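Long-range contact in UPF0141 protein yjdB (Campylobacter jejuni subsp. jejuni HB93-13, PDB 4TN0), which probably transfers phosphoethanolamine to its targets as the zinc-binding periplasmic domain of EptC, which is required for polymyxin resistance and motility: residues Tyr95-Ser108 with Leu118-Leu132. Numbering follows the deposited sequence.
Sequences YKTGVDAAWFDNNS and LAYKQKLSSDLDENL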
loop_
_atom_site.group_PDB
_atom_site.type_symbol
_atom_site.label_atom_id
_atom_site.label_comp_id
_atom_site.label_asym_id
_atom_site.label_seq_id
_atom_site.Cartn_x
_atom_site.Cartn_y
_atom_site.Cartn_z
ATOM N N TYR A 95 -8.049 15.388 6.347
ATOM C CA TYR A 95 -9.053 16.213 5.674
ATOM C C TYR A 95 -9.540 17.361 6.541
ATOM O O TYR A 95 -9.655 18.493 6.078
ATOM C CB TYR A 95 -10.260 15.371 5.263
ATOM C CG TYR A 95 -11.422 16.155 4.665
ATOM C CD1 TYR A 95 -11.548 16.322 3.289
ATOM C CD2 TYR A 95 -12.404 16.718 5.486
ATOM C CE1 TYR A 95 -12.616 17.028 2.745
ATOM C CE2 TYR A 95 -13.467 17.422 4.957
ATOM C CZ TYR A 95 -13.570 17.576 3.585
ATOM O OH TYR A 95 -14.632 18.278 3.057
ATOM N N LYS A 96 -9.835 17.062 7.799
ATOM C CA LYS A 96 -10.383 18.063 8.696
ATOM C C LYS A 96 -9.307 19.063 9.105
ATOM O O LYS A 96 -9.604 20.121 9.645
ATOM C CB LYS A 96 -11.029 17.388 9.913
ATOM C CG LYS A 96 -10.066 16.881 10.956
ATOM C CD LYS A 96 -10.821 16.175 12.069
ATOM C CE LYS A 96 -9.899 15.851 13.233
ATOM N NZ LYS A 96 -10.623 15.008 14.206
ATOM N N THR A 97 -8.064 18.724 8.790
ATOM C CA THR A 97 -6.898 19.505 9.164
ATOM C C THR A 97 -6.403 20.274 7.907
ATOM O O THR A 97 -5.336 20.897 7.874
ATOM C CB THR A 97 -5.863 18.550 9.810
ATOM O OG1 THR A 97 -6.213 18.352 11.186
ATOM C CG2 THR A 97 -4.522 19.065 9.795
ATOM N N GLY A 98 -7.230 20.244 6.865
ATOM C CA GLY A 98 -7.023 21.085 5.700
ATOM C C GLY A 98 -6.163 20.517 4.589
ATOM O O GLY A 98 -5.927 21.193 3.598
ATOM N N VAL A 99 -5.666 19.295 4.755
ATOM C CA VAL A 99 -4.899 18.634 3.694
ATOM C C VAL A 99 -5.789 18.271 2.502
ATOM O O VAL A 99 -6.930 17.849 2.678
ATOM C CB VAL A 99 -4.210 17.376 4.224
ATOM C CG1 VAL A 99 -3.262 16.802 3.186
ATOM C CG2 VAL A 99 -3.473 17.705 5.509
ATOM N N ASP A 100 -5.282 18.471 1.286
ATOM C CA ASP A 100 -6.002 18.048 0.076
ATOM C C ASP A 100 -5.933 16.510 -0.076
ATOM O O ASP A 100 -4.850 15.932 -0.244
ATOM C CB ASP A 100 -5.430 18.748 -1.162
ATOM C CG ASP A 100 -6.270 18.520 -2.422
ATOM O OD1 ASP A 100 -7.036 17.529 -2.507
ATOM O OD2 ASP A 100 -6.151 19.351 -3.344
ATOM N N ALA A 101 -7.090 15.860 0.031
ATOM C CA ALA A 101 -7.167 14.400 0.001
ATOM C C ALA A 101 -7.962 13.876 -1.183
ATOM O O ALA A 101 -9.115 14.254 -1.377
ATOM C CB ALA A 101 -7.778 13.887 1.302
ATOM N N ALA A 102 -7.339 13.009 -1.971
ATOM C CA ALA A 102 -8.024 12.305 -3.068
ATOM C C ALA A 102 -7.874 10.780 -2.914
ATOM O O ALA A 102 -6.793 10.286 -2.538
ATOM C CB ALA A 102 -7.500 12.766 -4.422
ATOM N N TRP A 103 -8.969 10.050 -3.144
ATOM C CA TRP A 103 -8.962 8.585 -3.088
ATOM C C TRP A 103 -9.492 7.970 -4.404
ATOM O O TRP A 103 -10.674 8.088 -4.725
ATOM C CB TRP A 103 -9.784 8.100 -1.882
ATOM C CG TRP A 103 -9.743 6.598 -1.632
ATOM C CD1 TRP A 103 -10.329 5.633 -2.393
ATOM C CD2 TRP A 103 -9.107 5.912 -0.540
ATOM N NE1 TRP A 103 -10.084 4.393 -1.864
ATOM C CE2 TRP A 103 -9.339 4.536 -0.719
ATOM C CE3 TRP A 103 -8.359 6.327 0.561
ATOM C CZ2 TRP A 103 -8.848 3.566 0.165
ATOM C CZ3 TRP A 103 -7.868 5.373 1.435
ATOM C CH2 TRP A 103 -8.120 4.003 1.236
ATOM N N PHE A 104 -8.612 7.319 -5.164
ATOM C CA PHE A 104 -9.019 6.667 -6.413
ATOM C C PHE A 104 -8.957 5.125 -6.282
ATOM O O PHE A 104 -7.883 4.549 -6.065
ATOM C CB PHE A 104 -8.143 7.141 -7.577
ATOM C CG PHE A 104 -8.148 8.626 -7.776
ATOM C CD1 PHE A 104 -9.332 9.345 -7.715
ATOM C CD2 PHE A 104 -6.963 9.314 -8.008
ATOM C CE1 PHE A 104 -9.337 10.723 -7.889
ATOM C CE2 PHE A 104 -6.964 10.697 -8.182
ATOM C CZ PHE A 104 -8.154 11.396 -8.121
ATOM N N ASP A 105 -10.105 4.465 -6.432
ATOM C CA ASP A 105 -10.227 3.047 -6.087
ATOM C C ASP A 105 -10.556 2.165 -7.284
ATOM O O ASP A 105 -11.613 2.307 -7.902
ATOM C CB ASP A 105 -11.300 2.879 -5.011
ATOM C CG ASP A 105 -11.109 1.619 -4.183
ATOM O OD1 ASP A 105 -11.089 0.526 -4.769
ATOM O OD2 ASP A 105 -10.922 1.732 -2.947
ATOM N N ASN A 106 -9.651 1.237 -7.591
ATOM C CA ASN A 106 -9.852 0.257 -8.657
ATOM C C ASN A 106 -10.089 -1.159 -8.095
ATOM O O ASN A 106 -10.178 -2.143 -8.832
ATOM C CB ASN A 106 -8.652 0.251 -9.601
ATOM C CG ASN A 106 -8.934 -0.510 -10.894
ATOM O OD1 ASN A 106 -10.022 -0.401 -11.448
ATOM N ND2 ASN A 106 -7.946 -1.258 -11.388
ATOM N N ASN A 107 -10.170 -1.250 -6.773
ATOM C CA ASN A 107 -10.298 -2.536 -6.112
ATOM C C ASN A 107 -11.732 -3.058 -6.106
ATOM O O ASN A 107 -12.653 -2.336 -5.736
ATOM C CB ASN A 107 -9.751 -2.425 -4.693
ATOM C CG ASN A 107 -9.547 -3.764 -4.054
ATOM O OD1 ASN A 107 -10.475 -4.351 -3.516
ATOM N ND2 ASN A 107 -8.331 -4.277 -4.148
ATOM N N SER A 108 -11.914 -4.323 -6.483
ATOM C CA SER A 108 -13.258 -4.893 -6.595
ATOM C C SER A 108 -14.037 -4.858 -5.288
ATOM O O SER A 108 -15.257 -4.978 -5.293
ATOM C CB SER A 108 -13.194 -6.339 -7.105
ATOM O OG SER A 108 -12.510 -7.208 -6.219
ATOM N N LEU A 118 -14.579 11.418 2.239
ATOM C CA LEU A 118 -13.708 12.279 1.463
ATOM C C LEU A 118 -14.536 12.964 0.392
ATOM O O LEU A 118 -15.562 12.435 -0.046
ATOM C CB LEU A 118 -12.568 11.500 0.823
ATOM C CG LEU A 118 -11.541 10.967 1.818
ATOM C CD1 LEU A 118 -10.404 10.261 1.095
ATOM C CD2 LEU A 118 -11.019 12.056 2.723
ATOM N N ALA A 119 -14.093 14.149 -0.017
ATOM C CA ALA A 119 -14.839 14.912 -0.993
ATOM C C ALA A 119 -14.525 14.375 -2.378
ATOM O O ALA A 119 -15.439 14.042 -3.137
ATOM C CB ALA A 119 -14.503 16.390 -0.893
ATOM N N TYR A 120 -13.242 14.254 -2.714
ATOM C CA TYR A 120 -12.945 13.752 -4.049
ATOM C C TYR A 120 -12.400 12.313 -4.024
ATOM O O TYR A 120 -11.208 12.062 -3.757
ATOM C CB TYR A 120 -12.018 14.681 -4.832
ATOM C CG TYR A 120 -12.101 14.331 -6.314
ATOM C CD1 TYR A 120 -13.357 14.252 -6.935
ATOM C CD2 TYR A 120 -10.965 14.156 -7.108
ATOM C CE1 TYR A 120 -13.494 13.946 -8.273
ATOM C CE2 TYR A 120 -11.093 13.859 -8.473
ATOM C CZ TYR A 120 -12.370 13.759 -9.047
ATOM O OH TYR A 120 -12.557 13.470 -10.388
ATOM N N LYS A 121 -13.333 11.393 -4.278
ATOM C CA LYS A 121 -13.134 9.942 -4.331
ATOM C C LYS A 121 -13.741 9.411 -5.641
ATOM O O LYS A 121 -14.694 9.988 -6.183
ATOM C CB LYS A 121 -13.774 9.266 -3.111
ATOM C CG LYS A 121 -15.249 9.564 -2.991
ATOM C CD LYS A 121 -15.864 9.051 -1.713
ATOM C CE LYS A 121 -17.298 9.559 -1.622
ATOM N NZ LYS A 121 -17.974 9.146 -0.362
ATOM N N GLN A 122 -13.144 8.355 -6.185
ATOM C CA GLN A 122 -13.629 7.763 -7.429
ATOM C C GLN A 122 -13.567 6.244 -7.418
ATOM O O GLN A 122 -12.566 5.665 -6.985
ATOM C CB GLN A 122 -12.811 8.307 -8.595
ATOM C CG GLN A 122 -13.427 8.095 -9.968
ATOM C CD GLN A 122 -12.730 8.925 -11.039
ATOM O OE1 GLN A 122 -12.027 9.894 -10.726
ATOM N NE2 GLN A 122 -12.936 8.561 -12.305
ATOM N N LYS A 123 -14.612 5.593 -7.920
ATOM C CA LYS A 123 -14.547 4.152 -8.106
ATOM C C LYS A 123 -14.450 3.808 -9.581
ATOM O O LYS A 123 -15.285 4.198 -10.394
ATOM C CB LYS A 123 -15.748 3.422 -7.488
ATOM C CG LYS A 123 -15.723 3.260 -5.956
ATOM C CD LYS A 123 -15.898 4.568 -5.204
ATOM C CE LYS A 123 -15.989 4.352 -3.699
ATOM N NZ LYS A 123 -16.337 5.630 -3.066
ATOM N N LEU A 124 -13.402 3.069 -9.910
ATOM C CA LEU A 124 -13.178 2.631 -11.266
ATOM C C LEU A 124 -13.736 1.203 -11.397
ATOM O O LEU A 124 -14.199 0.601 -10.417
ATOM C CB LEU A 124 -11.690 2.692 -11.627
ATOM C CG LEU A 124 -11.030 4.065 -11.829
ATOM C CD1 LEU A 124 -10.853 4.787 -10.513
ATOM C CD2 LEU A 124 -9.688 3.924 -12.514
ATOM N N SER A 125 -13.677 0.663 -12.608
ATOM C CA SER A 125 -14.374 -0.571 -12.949
ATOM C C SER A 125 -13.699 -1.872 -12.507
ATOM O O SER A 125 -14.226 -2.947 -12.784
ATOM C CB SER A 125 -14.546 -0.626 -14.452
ATOM O OG SER A 125 -13.266 -0.491 -15.044
ATOM N N SER A 126 -12.547 -1.766 -11.844
ATOM C CA SER A 126 -11.706 -2.915 -11.436
ATOM C C SER A 126 -11.117 -3.724 -12.600
ATOM O O SER A 126 -10.935 -4.951 -12.501
ATOM C CB SER A 126 -12.494 -3.839 -10.512
ATOM O OG SER A 126 -13.011 -3.083 -9.433
ATOM N N ASP A 127 -10.811 -3.034 -13.695
ATOM C CA ASP A 127 -10.013 -3.614 -14.771
ATOM C C ASP A 127 -8.551 -3.299 -14.533
ATOM O O ASP A 127 -8.133 -3.215 -13.385
ATOM C CB ASP A 127 -10.481 -3.121 -16.139
ATOM C CG ASP A 127 -11.824 -3.702 -16.520
ATOM O OD1 ASP A 127 -11.923 -4.958 -16.584
ATOM O OD2 ASP A 127 -12.785 -2.912 -16.700
ATOM N N LEU A 128 -7.774 -3.110 -15.594
ATOM C CA LEU A 128 -6.331 -2.946 -15.443
ATOM C C LEU A 128 -6.018 -1.778 -14.505
ATOM O O LEU A 128 -6.623 -0.711 -14.607
ATOM C CB LEU A 128 -5.658 -2.721 -16.803
ATOM C CG LEU A 128 -5.271 -3.915 -17.694
ATOM C CD1 LEU A 128 -4.898 -5.145 -16.877
ATOM C CD2 LEU A 128 -6.422 -4.244 -18.626
ATOM N N ASP A 129 -5.071 -1.986 -13.597
ATOM C CA ASP A 129 -4.724 -0.970 -12.612
ATOM C C ASP A 129 -4.238 0.320 -13.280
ATOM O O ASP A 129 -4.313 1.403 -12.666
ATOM C CB ASP A 129 -3.641 -1.472 -11.667
ATOM C CG ASP A 129 -4.186 -2.232 -10.472
ATOM O OD1 ASP A 129 -5.342 -1.966 -10.075
ATOM O OD2 ASP A 129 -3.429 -3.088 -9.939
ATOM N N GLU A 130 -3.747 0.216 -14.522
ATOM C CA GLU A 130 -3.227 1.396 -15.206
ATOM C C GLU A 130 -4.285 2.499 -15.337
ATOM O O GLU A 130 -3.946 3.675 -15.416
ATOM C CB GLU A 130 -2.637 1.019 -16.576
ATOM C CG GLU A 130 -3.607 0.397 -17.553
ATOM C CD GLU A 130 -2.902 -0.239 -18.751
ATOM O OE1 GLU A 130 -1.777 -0.780 -18.594
ATOM O OE2 GLU A 130 -3.492 -0.221 -19.854
ATOM N N ASN A 131 -5.560 2.131 -15.293
ATOM C CA ASN A 131 -6.632 3.119 -15.390
ATOM C C ASN A 131 -6.594 4.145 -14.262
ATOM O O ASN A 131 -7.237 5.189 -14.351
ATOM C CB ASN A 131 -8.005 2.442 -15.433
ATOM C CG ASN A 131 -8.174 1.567 -16.654
ATOM O OD1 ASN A 131 -7.444 1.720 -17.631
ATOM N ND2 ASN A 131 -9.124 0.635 -16.608
ATOM N N LEU A 132 -5.887 3.822 -13.187
ATOM C CA LEU A 132 -5.736 4.750 -12.080
ATOM C C LEU A 132 -4.816 5.913 -12.470
ATOM O O LEU A 132 -4.890 7.000 -11.886
ATOM C CB LEU A 132 -5.209 4.024 -10.839
ATOM C CG LEU A 132 -6.238 3.113 -10.161
ATOM C CD1 LEU A 132 -5.558 2.217 -9.143
ATOM C CD2 LEU A 132 -7.372 3.914 -9.511
#
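With CG anti to the backbone N (chi1 -167°), N106 swings its amide into the loop S126-L128 and the start of the 3-10 segment 129-132, while F104, with CG beside its own N (chi1 -57°), sets its ring against Y120 and Q122. N106 ND2 spends both hydrogens in its amide plane: one goes to D127 O at 2.8 Å, from above that carbonyl plane, the other to D129 OD1 at 3.0 Å, on the anti side of a carboxylate held by Q154 N (to OD1) and G155 N (to OD2). N106 OD1 accepts a weak, bent bond from S126 N, and S126 OG donates to N106 O. Two donor bonds thus fix the amide's rotation, and L132 CD1 packs on N106 CB at 3.7 Å. Y120 CE2 meets the F104 ring edge at F104 CE1, 3.6 Å away, and Q122 CB lies 3.7 Å from F104 CD1. W103 and D105 occupy the other face, W103 CB against L118 CD1. Four backbone bonds, from W103 N to Y120 O through L124 N to D105 O, pair strands 100-105 and 120-123 in parallel. Strand 120-123 thereby edges the alkaline-phosphatase-like sheet, strand 146-152 flanks 100-105 on its other side, helix 133-139 packs on F104 and Q122, and N107 ND2 hydrogen-bonds L153 O and OE1 of the zinc ligand E26.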